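Long-range contacts in esterase YbfF (Escherichia coli, PDB 3BF7), which probably hydrolyses ester and thioester bonds as an alpha/beta-hydrolase whose helical cap helps form an unusual substrate-binding crevice: residues R123-F128 / V177-Y182; P60-P65 / P183-W188; H23-S28 / H88-K93. The protein carries 1 engineered substitution. All coordinates share one frame; numbering follows the deposited sequence.

Contact 1: residues R123-F128 / V177-Y182; sequences RHDEIF and VLWDQY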
loop_
_atom_site.group_PDB
_atom_site.type_symbol
_atom_site.label_atom_id
_atom_site.label_comp_id
_atom_site.label_asym_id
_atom_site.label_seq_id
_atom_site.Cartn_x
_atom_site.Cartn_y
_atom_site.Cartn_z
ATOM N N ARG A 123 8.324 8.875 -11.239
ATOM C CA ARG A 123 9.219 8.705 -10.098
ATOM C C ARG A 123 9.884 7.341 -10.012
ATOM O O ARG A 123 10.598 7.071 -9.045
ATOM C CB ARG A 123 8.452 8.926 -8.786
ATOM C CG ARG A 123 8.429 10.353 -8.284
ATOM C CD ARG A 123 7.986 10.404 -6.829
ATOM N NE ARG A 123 6.565 10.116 -6.656
ATOM C CZ ARG A 123 5.696 10.978 -6.138
ATOM N NH1 ARG A 123 6.105 12.175 -5.747
ATOM N NH2 ARG A 123 4.420 10.646 -6.004
ATOM N N HIS A 124 9.667 6.486 -11.006
ATOM C CA HIS A 124 10.221 5.140 -10.953
ATOM C C HIS A 124 10.990 4.682 -12.178
ATOM O O HIS A 124 11.234 3.490 -12.329
ATOM C CB HIS A 124 9.100 4.127 -10.685
ATOM C CG HIS A 124 8.392 4.337 -9.385
ATOM N ND1 HIS A 124 7.444 5.319 -9.199
ATOM C CD2 HIS A 124 8.518 3.704 -8.193
ATOM C CE1 HIS A 124 7.015 5.282 -7.950
ATOM N NE2 HIS A 124 7.652 4.311 -7.318
ATOM N N ASP A 125 11.394 5.598 -13.046
ATOM C CA ASP A 125 12.099 5.169 -14.244
ATOM C C ASP A 125 13.384 4.401 -13.978
ATOM O O ASP A 125 13.667 3.414 -14.657
ATOM C CB ASP A 125 12.392 6.355 -15.157
ATOM C CG ASP A 125 11.154 6.866 -15.869
ATOM O OD1 ASP A 125 10.064 6.260 -15.721
ATOM O OD2 ASP A 125 11.279 7.878 -16.591
ATOM N N GLU A 126 14.166 4.841 -13.000
ATOM C CA GLU A 126 15.412 4.157 -12.685
ATOM C C GLU A 126 15.135 2.795 -12.053
ATOM O O GLU A 126 15.885 1.841 -12.265
ATOM C CB GLU A 126 16.264 5.039 -11.776
ATOM C CG GLU A 126 16.617 6.355 -12.452
ATOM C CD GLU A 126 17.257 7.352 -11.521
ATOM O OE1 GLU A 126 18.484 7.269 -11.317
ATOM O OE2 GLU A 126 16.525 8.212 -10.991
ATOM N N ILE A 127 14.054 2.706 -11.283
ATOM C CA ILE A 127 13.665 1.439 -10.673
ATOM C C ILE A 127 13.259 0.467 -11.794
ATOM O O ILE A 127 13.669 -0.695 -11.790
ATOM C CB ILE A 127 12.514 1.651 -9.655
ATOM C CG1 ILE A 127 13.087 2.253 -8.366
ATOM C CG2 ILE A 127 11.799 0.335 -9.372
ATOM C CD1 ILE A 127 12.037 2.700 -7.373
ATOM N N PHE A 128 12.477 0.939 -12.762
ATOM C CA PHE A 128 12.086 0.087 -13.885
ATOM C C PHE A 128 13.333 -0.349 -14.660
ATOM O O PHE A 128 13.425 -1.493 -15.102
ATOM C CB PHE A 128 11.135 0.832 -14.829
ATOM C CG PHE A 128 9.678 0.715 -14.458
ATOM C CD1 PHE A 128 8.991 -0.487 -14.628
ATOM C CD2 PHE A 128 8.981 1.820 -13.980
ATOM C CE1 PHE A 128 7.628 -0.582 -14.330
ATOM C CE2 PHE A 128 7.620 1.736 -13.679
ATOM C CZ PHE A 128 6.943 0.532 -13.856
ATOM N N VAL A 177 2.768 -4.569 -17.311
ATOM C CA VAL A 177 1.514 -3.911 -16.975
ATOM C C VAL A 177 1.735 -2.715 -16.055
ATOM O O VAL A 177 1.101 -1.674 -16.230
ATOM C CB VAL A 177 0.521 -4.906 -16.334
ATOM C CG1 VAL A 177 -0.701 -4.168 -15.810
ATOM C CG2 VAL A 177 0.092 -5.936 -17.374
ATOM N N LEU A 178 2.630 -2.850 -15.080
ATOM C CA LEU A 178 2.895 -1.732 -14.182
ATOM C C LEU A 178 3.495 -0.567 -14.968
ATOM O O LEU A 178 3.272 0.597 -14.635
ATOM C CB LEU A 178 3.825 -2.162 -13.044
ATOM C CG LEU A 178 3.216 -3.234 -12.128
ATOM C CD1 LEU A 178 4.183 -3.548 -10.997
ATOM C CD2 LEU A 178 1.879 -2.755 -11.571
ATOM N N TRP A 179 4.247 -0.879 -16.019
ATOM C CA TRP A 179 4.829 0.163 -16.857
ATOM C C TRP A 179 3.736 0.802 -17.706
ATOM O O TRP A 179 3.571 2.021 -17.721
ATOM C CB TRP A 179 5.908 -0.421 -17.775
ATOM C CG TRP A 179 6.438 0.572 -18.774
ATOM C CD1 TRP A 179 5.994 0.773 -20.052
ATOM C CD2 TRP A 179 7.490 1.518 -18.562
ATOM N NE1 TRP A 179 6.706 1.787 -20.648
ATOM C CE2 TRP A 179 7.631 2.262 -19.755
ATOM C CE3 TRP A 179 8.326 1.811 -17.478
ATOM C CZ2 TRP A 179 8.578 3.281 -19.894
ATOM C CZ3 TRP A 179 9.267 2.824 -17.618
ATOM C CH2 TRP A 179 9.384 3.547 -18.818
ATOM N N ASP A 180 2.978 -0.032 -18.405
ATOM C CA ASP A 180 1.915 0.453 -19.271
ATOM C C ASP A 180 0.869 1.286 -18.535
ATOM O O ASP A 180 0.398 2.303 -19.045
ATOM C CB ASP A 180 1.225 -0.727 -19.950
ATOM C CG ASP A 180 0.137 -0.289 -20.898
ATOM O OD1 ASP A 180 0.470 0.271 -21.963
ATOM O OD2 ASP A 180 -1.049 -0.489 -20.574
ATOM N N GLN A 181 0.517 0.857 -17.328
ATOM C CA GLN A 181 -0.502 1.533 -16.538
ATOM C C GLN A 181 0.049 2.541 -15.537
ATOM O O GLN A 181 -0.705 3.114 -14.753
ATOM C CB GLN A 181 -1.334 0.482 -15.800
ATOM C CG GLN A 181 -2.004 -0.515 -16.729
ATOM C CD GLN A 181 -3.208 0.074 -17.419
ATOM O OE1 GLN A 181 -4.262 0.235 -16.808
ATOM N NE2 GLN A 181 -3.058 0.417 -18.695
ATOM N N TYR A 182 1.355 2.779 -15.579
ATOM C CA TYR A 182 1.987 3.693 -14.635
ATOM C C TYR A 182 1.287 5.037 -14.429
ATOM O O TYR A 182 1.112 5.472 -13.292
ATOM C CB TYR A 182 3.445 3.932 -15.026
ATOM C CG TYR A 182 4.223 4.690 -13.977
ATOM C CD1 TYR A 182 4.686 4.054 -12.824
ATOM C CD2 TYR A 182 4.474 6.051 -14.125
ATOM C CE1 TYR A 182 5.381 4.756 -11.842
ATOM C CE2 TYR A 182 5.167 6.765 -13.150
ATOM C CZ TYR A 182 5.617 6.113 -12.013
ATOM O OH TYR A 182 6.295 6.832 -11.053
#
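Phe128 reaches from the first turn of helix 125-136 into the corner between Trp179 and Tyr182. Its CB lies 3.9 Å from CZ3 of Trp179. CG stands closer, 3.5 Å from Trp179 CE3, which sits over the middle of the phenyl face, the indole plane upright on it at 89°: a T-shaped pair. Farther out, CE1 and CZ pass the backbone N and CA of Trp179, and CZ also reaches Leu178 CB at 4.2 Å. Along the other edge of the ring, CE2 comes 3.8 Å from Tyr182 CD1, so that the edge of Phe128 is turned to the Tyr182 face in an offset edge-to-face pair. The Tyr182 side chain, with CG anti to the backbone N (chi1 -171°), runs on past this edge to His124. There Tyr182 OH accepts a bond from Arg123 N (2.9 Å, 162°). A second bond joins Tyr182 OH to His124 ND1 at 2.7 Å, in the imidazole plane. Asp125 OD1 only skirts the Trp179 ring, its salt bridge being with Arg122. Two hydrogen bonds thus fix the phenol oxygen of buried Tyr182 at the residues leading into helix 125-136, so its polar end is satisfied amid the aromatic cluster.

Contact 2: residues P60-P65 / P183-W188; sequences PVMNYP and PHIVGW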
loop_
_atom_site.group_PDB
_atom_site.type_symbol
_atom_site.label_atom_id
_atom_site.label_comp_id
_atom_site.label_asym_id
_atom_site.label_seq_id
_atom_site.Cartn_x
_atom_site.Cartn_y
_atom_site.Cartn_z
ATOM N N PRO A 60 -4.407 -6.800 -17.274
ATOM C CA PRO A 60 -3.857 -5.619 -17.944
ATOM C C PRO A 60 -4.387 -4.286 -17.438
ATOM O O PRO A 60 -3.773 -3.240 -17.674
ATOM C CB PRO A 60 -4.203 -5.845 -19.417
ATOM C CG PRO A 60 -4.264 -7.316 -19.533
ATOM C CD PRO A 60 -4.973 -7.728 -18.255
ATOM N N VAL A 61 -5.538 -4.314 -16.773
ATOM C CA VAL A 61 -6.139 -3.097 -16.234
ATOM C C VAL A 61 -5.613 -2.792 -14.837
ATOM O O VAL A 61 -5.607 -3.655 -13.948
ATOM C CB VAL A 61 -7.677 -3.222 -16.160
ATOM C CG1 VAL A 61 -8.275 -1.987 -15.486
ATOM C CG2 VAL A 61 -8.247 -3.377 -17.562
ATOM N N MET A 62 -5.165 -1.558 -14.648
ATOM C CA MET A 62 -4.640 -1.135 -13.365
ATOM C C MET A 62 -5.094 0.293 -13.051
ATOM O O MET A 62 -4.426 1.259 -13.417
ATOM C CB MET A 62 -3.110 -1.215 -13.397
ATOM C CG MET A 62 -2.455 -1.242 -12.036
ATOM S SD MET A 62 -2.813 -2.754 -11.127
ATOM C CE MET A 62 -1.723 -2.518 -9.714
ATOM N N ASN A 63 -6.250 0.420 -12.404
ATOM C CA ASN A 63 -6.780 1.719 -12.003
ATOM C C ASN A 63 -7.375 1.550 -10.610
ATOM O O ASN A 63 -7.581 0.425 -10.149
ATOM C CB ASN A 63 -7.817 2.251 -13.009
ATOM C CG ASN A 63 -9.023 1.350 -13.159
ATOM O OD1 ASN A 63 -9.804 1.166 -12.227
ATOM N ND2 ASN A 63 -9.189 0.790 -14.350
ATOM N N TYR A 64 -7.649 2.654 -9.929
ATOM C CA TYR A 64 -8.143 2.540 -8.573
ATOM C C TYR A 64 -9.545 1.978 -8.379
ATOM O O TYR A 64 -9.787 1.273 -7.401
ATOM C CB TYR A 64 -7.891 3.862 -7.844
ATOM C CG TYR A 64 -6.399 4.019 -7.621
ATOM C CD1 TYR A 64 -5.706 3.109 -6.820
ATOM C CD2 TYR A 64 -5.660 4.991 -8.299
ATOM C CE1 TYR A 64 -4.325 3.151 -6.704
ATOM C CE2 TYR A 64 -4.270 5.040 -8.190
ATOM C CZ TYR A 64 -3.612 4.114 -7.390
ATOM O OH TYR A 64 -2.241 4.135 -7.275
ATOM N N PRO A 65 -10.489 2.271 -9.288
ATOM C CA PRO A 65 -11.807 1.673 -9.051
ATOM C C PRO A 65 -11.670 0.145 -9.109
ATOM O O PRO A 65 -12.310 -0.580 -8.352
ATOM C CB PRO A 65 -12.645 2.231 -10.196
ATOM C CG PRO A 65 -12.084 3.611 -10.348
ATOM C CD PRO A 65 -10.582 3.367 -10.273
ATOM N N PRO A 183 0.875 5.716 -15.514
ATOM C CA PRO A 183 0.205 7.007 -15.320
ATOM C C PRO A 183 -1.034 6.931 -14.431
ATOM O O PRO A 183 -1.364 7.890 -13.734
ATOM C CB PRO A 183 -0.143 7.437 -16.743
ATOM C CG PRO A 183 0.947 6.811 -17.561
ATOM C CD PRO A 183 1.060 5.432 -16.950
ATOM N N HIS A 184 -1.723 5.794 -14.466
ATOM C CA HIS A 184 -2.928 5.620 -13.666
ATOM C C HIS A 184 -2.587 5.317 -12.217
ATOM O O HIS A 184 -3.378 5.589 -11.316
ATOM C CB HIS A 184 -3.789 4.493 -14.235
ATOM C CG HIS A 184 -4.066 4.634 -15.696
ATOM N ND1 HIS A 184 -4.466 5.822 -16.265
ATOM C CD2 HIS A 184 -3.989 3.736 -16.708
ATOM C CE1 HIS A 184 -4.623 5.654 -17.567
ATOM N NE2 HIS A 184 -4.339 4.397 -17.861
ATOM N N ILE A 185 -1.408 4.751 -11.994
ATOM C CA ILE A 185 -0.977 4.410 -10.645
ATOM C C ILE A 185 -0.505 5.664 -9.901
ATOM O O ILE A 185 -0.873 5.880 -8.744
ATOM C CB ILE A 185 0.130 3.334 -10.701
ATOM C CG1 ILE A 185 -0.438 2.062 -11.350
ATOM C CG2 ILE A 185 0.653 3.030 -9.299
ATOM C CD1 ILE A 185 0.600 1.011 -11.681
ATOM N N VAL A 186 0.300 6.496 -10.555
ATOM C CA VAL A 186 0.746 7.734 -9.924
ATOM C C VAL A 186 -0.399 8.741 -10.018
ATOM O O VAL A 186 -0.418 9.756 -9.314
ATOM C CB VAL A 186 1.997 8.319 -10.621
ATOM C CG1 VAL A 186 3.146 7.349 -10.493
ATOM C CG2 VAL A 186 1.709 8.611 -12.079
ATOM N N GLY A 187 -1.352 8.431 -10.894
ATOM C CA GLY A 187 -2.509 9.279 -11.104
ATOM C C GLY A 187 -3.603 9.088 -10.072
ATOM O O GLY A 187 -3.406 8.459 -9.028
ATOM N N TRP A 188 -4.780 9.622 -10.375
ATOM C CA TRP A 188 -5.887 9.550 -9.435
ATOM C C TRP A 188 -7.196 9.973 -10.078
ATOM O O TRP A 188 -7.205 10.734 -11.041
ATOM C CB TRP A 188 -5.592 10.479 -8.252
ATOM C CG TRP A 188 -6.639 10.484 -7.188
ATOM C CD1 TRP A 188 -7.427 11.534 -6.812
ATOM C CD2 TRP A 188 -7.009 9.385 -6.353
ATOM N NE1 TRP A 188 -8.263 11.157 -5.789
ATOM C CE2 TRP A 188 -8.024 9.843 -5.484
ATOM C CE3 TRP A 188 -6.573 8.058 -6.247
ATOM C CZ2 TRP A 188 -8.619 9.017 -4.530
ATOM C CZ3 TRP A 188 -7.164 7.236 -5.300
ATOM C CH2 TRP A 188 -8.175 7.720 -4.449
#
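Tyr64 and Trp188 supply the aromatic part of this contact. CD2 of Tyr64 approaches Trp188 CE3 to 3.8 Å, and the phenol also lies near CZ3 of the indole. The planes are inclined by 51° and the two side chains run roughly at right angles, so the rings meet obliquely. Trp188, its CG anti to the backbone N (chi1 -179°), brings the six-membered end of the indole to the phenol, while NE1 is bonded to Gln220.

Carbonyl oxygens gather round the same phenol. The Tyr64 hydroxyl OH is 2.7 Å from Ile185 O, which lies in the ring plane at the edge. Gly187 O also sits at the edge, 3.6 Å from Tyr64 CE2, and takes a hydrogen bond from Lys93. His184 O is 3.3 Å from Tyr64 CE2. Three carbonyls, those of His184, Ile185 and Gly187, therefore border one tyrosine.

Apolar contact continues beside it. Met62 CG touches Ile185 CD1 at 3.8 Å, and CG1 of the same isoleucine is nearly as close. The backbone of Met62 takes part as well, its O lying 3.4 Å from His184 CB.

The contact joins the start of helix 64-78 and the loop before it to helix 182-186 and the residues that follow it. Helix 90-101 borders Tyr64 through Met90, Lys93 and Ala97, while Leu178 of helix 175-180 packs against both Met62 and Ile185.

Contact 3: residues H23-S28 / H88-K93; sequences HGLFGS and HSMGGK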
loop_
_atom_site.group_PDB
_atom_site.type_symbol
_atom_site.label_atom_id
_atom_site.label_comp_id
_atom_site.label_asym_id
_atom_site.label_seq_id
_atom_site.Cartn_x
_atom_site.Cartn_y
_atom_site.Cartn_z
ATOM N N HIS A 23 -0.449 -3.122 0.538
ATOM C CA HIS A 23 0.869 -2.597 0.182
ATOM C C HIS A 23 0.877 -1.648 -1.020
ATOM O O HIS A 23 -0.140 -1.460 -1.691
ATOM C CB HIS A 23 1.810 -3.770 -0.101
ATOM C CG HIS A 23 1.455 -4.529 -1.341
ATOM N ND1 HIS A 23 1.758 -4.070 -2.603
ATOM C CD2 HIS A 23 0.766 -5.682 -1.517
ATOM C CE1 HIS A 23 1.268 -4.905 -3.503
ATOM N NE2 HIS A 23 0.661 -5.892 -2.870
ATOM N N GLY A 24 2.052 -1.081 -1.296
ATOM C CA GLY A 24 2.215 -0.143 -2.395
ATOM C C GLY A 24 2.860 -0.722 -3.642
ATOM O O GLY A 24 3.117 -1.926 -3.726
ATOM N N LEU A 25 3.126 0.145 -4.616
ATOM C CA LEU A 25 3.721 -0.272 -5.879
ATOM C C LEU A 25 5.014 -1.063 -5.695
ATOM O O LEU A 25 5.895 -0.676 -4.921
ATOM C CB LEU A 25 3.980 0.950 -6.767
ATOM C CG LEU A 25 4.512 0.662 -8.177
ATOM C CD1 LEU A 25 3.497 -0.144 -8.984
ATOM C CD2 LEU A 25 4.817 1.978 -8.871
ATOM N N PHE A 26 5.104 -2.173 -6.427
ATOM C CA PHE A 26 6.243 -3.092 -6.405
ATOM C C PHE A 26 6.349 -3.867 -5.095
ATOM O O PHE A 26 7.320 -4.588 -4.874
ATOM C CB PHE A 26 7.566 -2.360 -6.684
ATOM C CG PHE A 26 7.666 -1.775 -8.070
ATOM C CD1 PHE A 26 7.499 -2.575 -9.201
ATOM C CD2 PHE A 26 7.943 -0.423 -8.244
ATOM C CE1 PHE A 26 7.608 -2.031 -10.482
ATOM C CE2 PHE A 26 8.054 0.125 -9.520
ATOM C CZ PHE A 26 7.886 -0.678 -10.638
ATOM N N GLY A 27 5.344 -3.728 -4.235
ATOM C CA GLY A 27 5.354 -4.447 -2.974
ATOM C C GLY A 27 4.614 -5.771 -3.048
ATOM O O GLY A 27 4.256 -6.247 -4.130
ATOM N N SER A 28 4.389 -6.362 -1.878
ATOM C CA SER A 28 3.694 -7.639 -1.747
ATOM C C SER A 28 3.087 -7.679 -0.349
ATOM O O SER A 28 3.378 -6.811 0.480
ATOM C CB SER A 28 4.669 -8.800 -1.927
ATOM O OG SER A 28 5.648 -8.779 -0.905
ATOM N N HIS A 88 -0.601 1.522 2.177
ATOM C CA HIS A 88 0.586 2.326 1.934
ATOM C C HIS A 88 0.664 2.734 0.465
ATOM O O HIS A 88 0.572 1.885 -0.428
ATOM C CB HIS A 88 1.856 1.548 2.278
ATOM C CG HIS A 88 3.115 2.272 1.911
ATOM N ND1 HIS A 88 4.036 1.767 1.018
ATOM C CD2 HIS A 88 3.593 3.477 2.305
ATOM C CE1 HIS A 88 5.027 2.631 0.878
ATOM N NE2 HIS A 88 4.782 3.676 1.647
ATOM N N SER A 89 0.825 4.034 0.227
ATOM C CA SER A 89 0.988 4.574 -1.118
ATOM C C SER A 89 -0.083 4.063 -2.088
ATOM O O SER A 89 -1.257 4.339 -1.878
ATOM C CB SER A 89 2.401 4.237 -1.609
ATOM O OG SER A 89 2.897 5.242 -2.474
ATOM N N MET A 90 0.299 3.342 -3.143
ATOM C CA MET A 90 -0.694 2.818 -4.089
ATOM C C MET A 90 -1.824 2.097 -3.343
ATOM O O MET A 90 -2.996 2.226 -3.695
ATOM C CB MET A 90 -0.027 1.853 -5.077
ATOM C CG MET A 90 -0.986 1.146 -6.028
ATOM S SD MET A 90 -0.159 -0.138 -6.991
ATOM C CE MET A 90 0.020 -1.419 -5.730
ATOM N N GLY A 91 -1.455 1.335 -2.315
ATOM C CA GLY A 91 -2.439 0.618 -1.519
ATOM C C GLY A 91 -3.349 1.584 -0.781
ATOM O O GLY A 91 -4.528 1.304 -0.570
ATOM N N GLY A 92 -2.786 2.719 -0.370
ATOM C CA GLY A 92 -3.565 3.742 0.301
ATOM C C GLY A 92 -4.545 4.354 -0.685
ATOM O O GLY A 92 -5.675 4.678 -0.323
ATOM N N LYS A 93 -4.117 4.531 -1.934
ATOM C CA LYS A 93 -5.017 5.069 -2.947
ATOM C C LYS A 93 -6.151 4.071 -3.223
ATOM O O LYS A 93 -7.296 4.474 -3.416
ATOM C CB LYS A 93 -4.251 5.406 -4.232
ATOM C CG LYS A 93 -3.697 6.830 -4.243
ATOM C CD LYS A 93 -2.890 7.118 -5.499
ATOM C CE LYS A 93 -2.547 8.598 -5.618
ATOM N NZ LYS A 93 -1.717 8.868 -6.828
HETATM O O HOH W 1 4.502 -0.806 0.000
HETATM O O HOH W 2 2.958 3.052 -4.412
#
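Met90 lays its side chain along the Gly24-Leu25 peptide. Its CB is 3.6 Å from Leu25 N, and its CE comes equally near Gly24 C. The chain runs extended from the backbone and then bends at its last torsion (chi3 75°), which folds the methyl back over this peptide and leaves SD 4.2 Å from Leu25 CD1. The leucine and methionine side chains cross at about a right angle.

Behind Met90 the two backbones come very close, meeting at two glycines: Gly24 CA lies 3.3 Å from His88 O, and His23 O is 3.1 Å from Gly91 CA. Two waters make the polar links. One accepts from Gly24 N and is bonded to His88 ND1 at the edge of the imidazole, in its plane, while His88 NE2 is hydrogen-bonded to His234 O; the other accepts from both Leu25 N and Met90 N. The Gly24-Gly27 type II turn is tied from within: Gly24 O receives His23 ND1 (2.8 Å) and Gly27 N from opposite faces of its carbonyl plane.

Ser89 stands between strand 83-88 and helix 90-101 with positive phi (50°), as expected of the serine in a GxSxG nucleophile elbow. With His234 and Asp113 it probably forms the catalytic triad, and its OG makes a weak hydrogen bond to His234. In this family the oxyanion hole is usually built from the amide after the nucleophile and one from the loop following the HG motif. The water held by Met90 N and Leu25 N lies between the two amides that would probably form that hole.

Overall arrangement
Contact 3 lies about 2 Å from the centre of the chain, at the C-terminal ends of the neighbouring parallel strands 19-22 and 83-88. Contacts 1 and 2 are displaced to one side of that centre, at about 16 and 13 Å. Centre to centre, contact 3 is about 14 Å from contact 1 and about 12 Å from contact 2; contacts 1 and 2 are about 12 Å apart. Along the chain contact 3 closes before contact 1 opens, the segments of contacts 2 and 3 alternate, and both segments of contact 1 fall between those of contact 2. Phe26 joins contact 3 to Phe128, and Lys93 joins it to Gly187. Helices inserted between strands 106-112 and 198-201 thus pack over the loops around the probable elbow, consistent with a crevice shaped by domain arrangement.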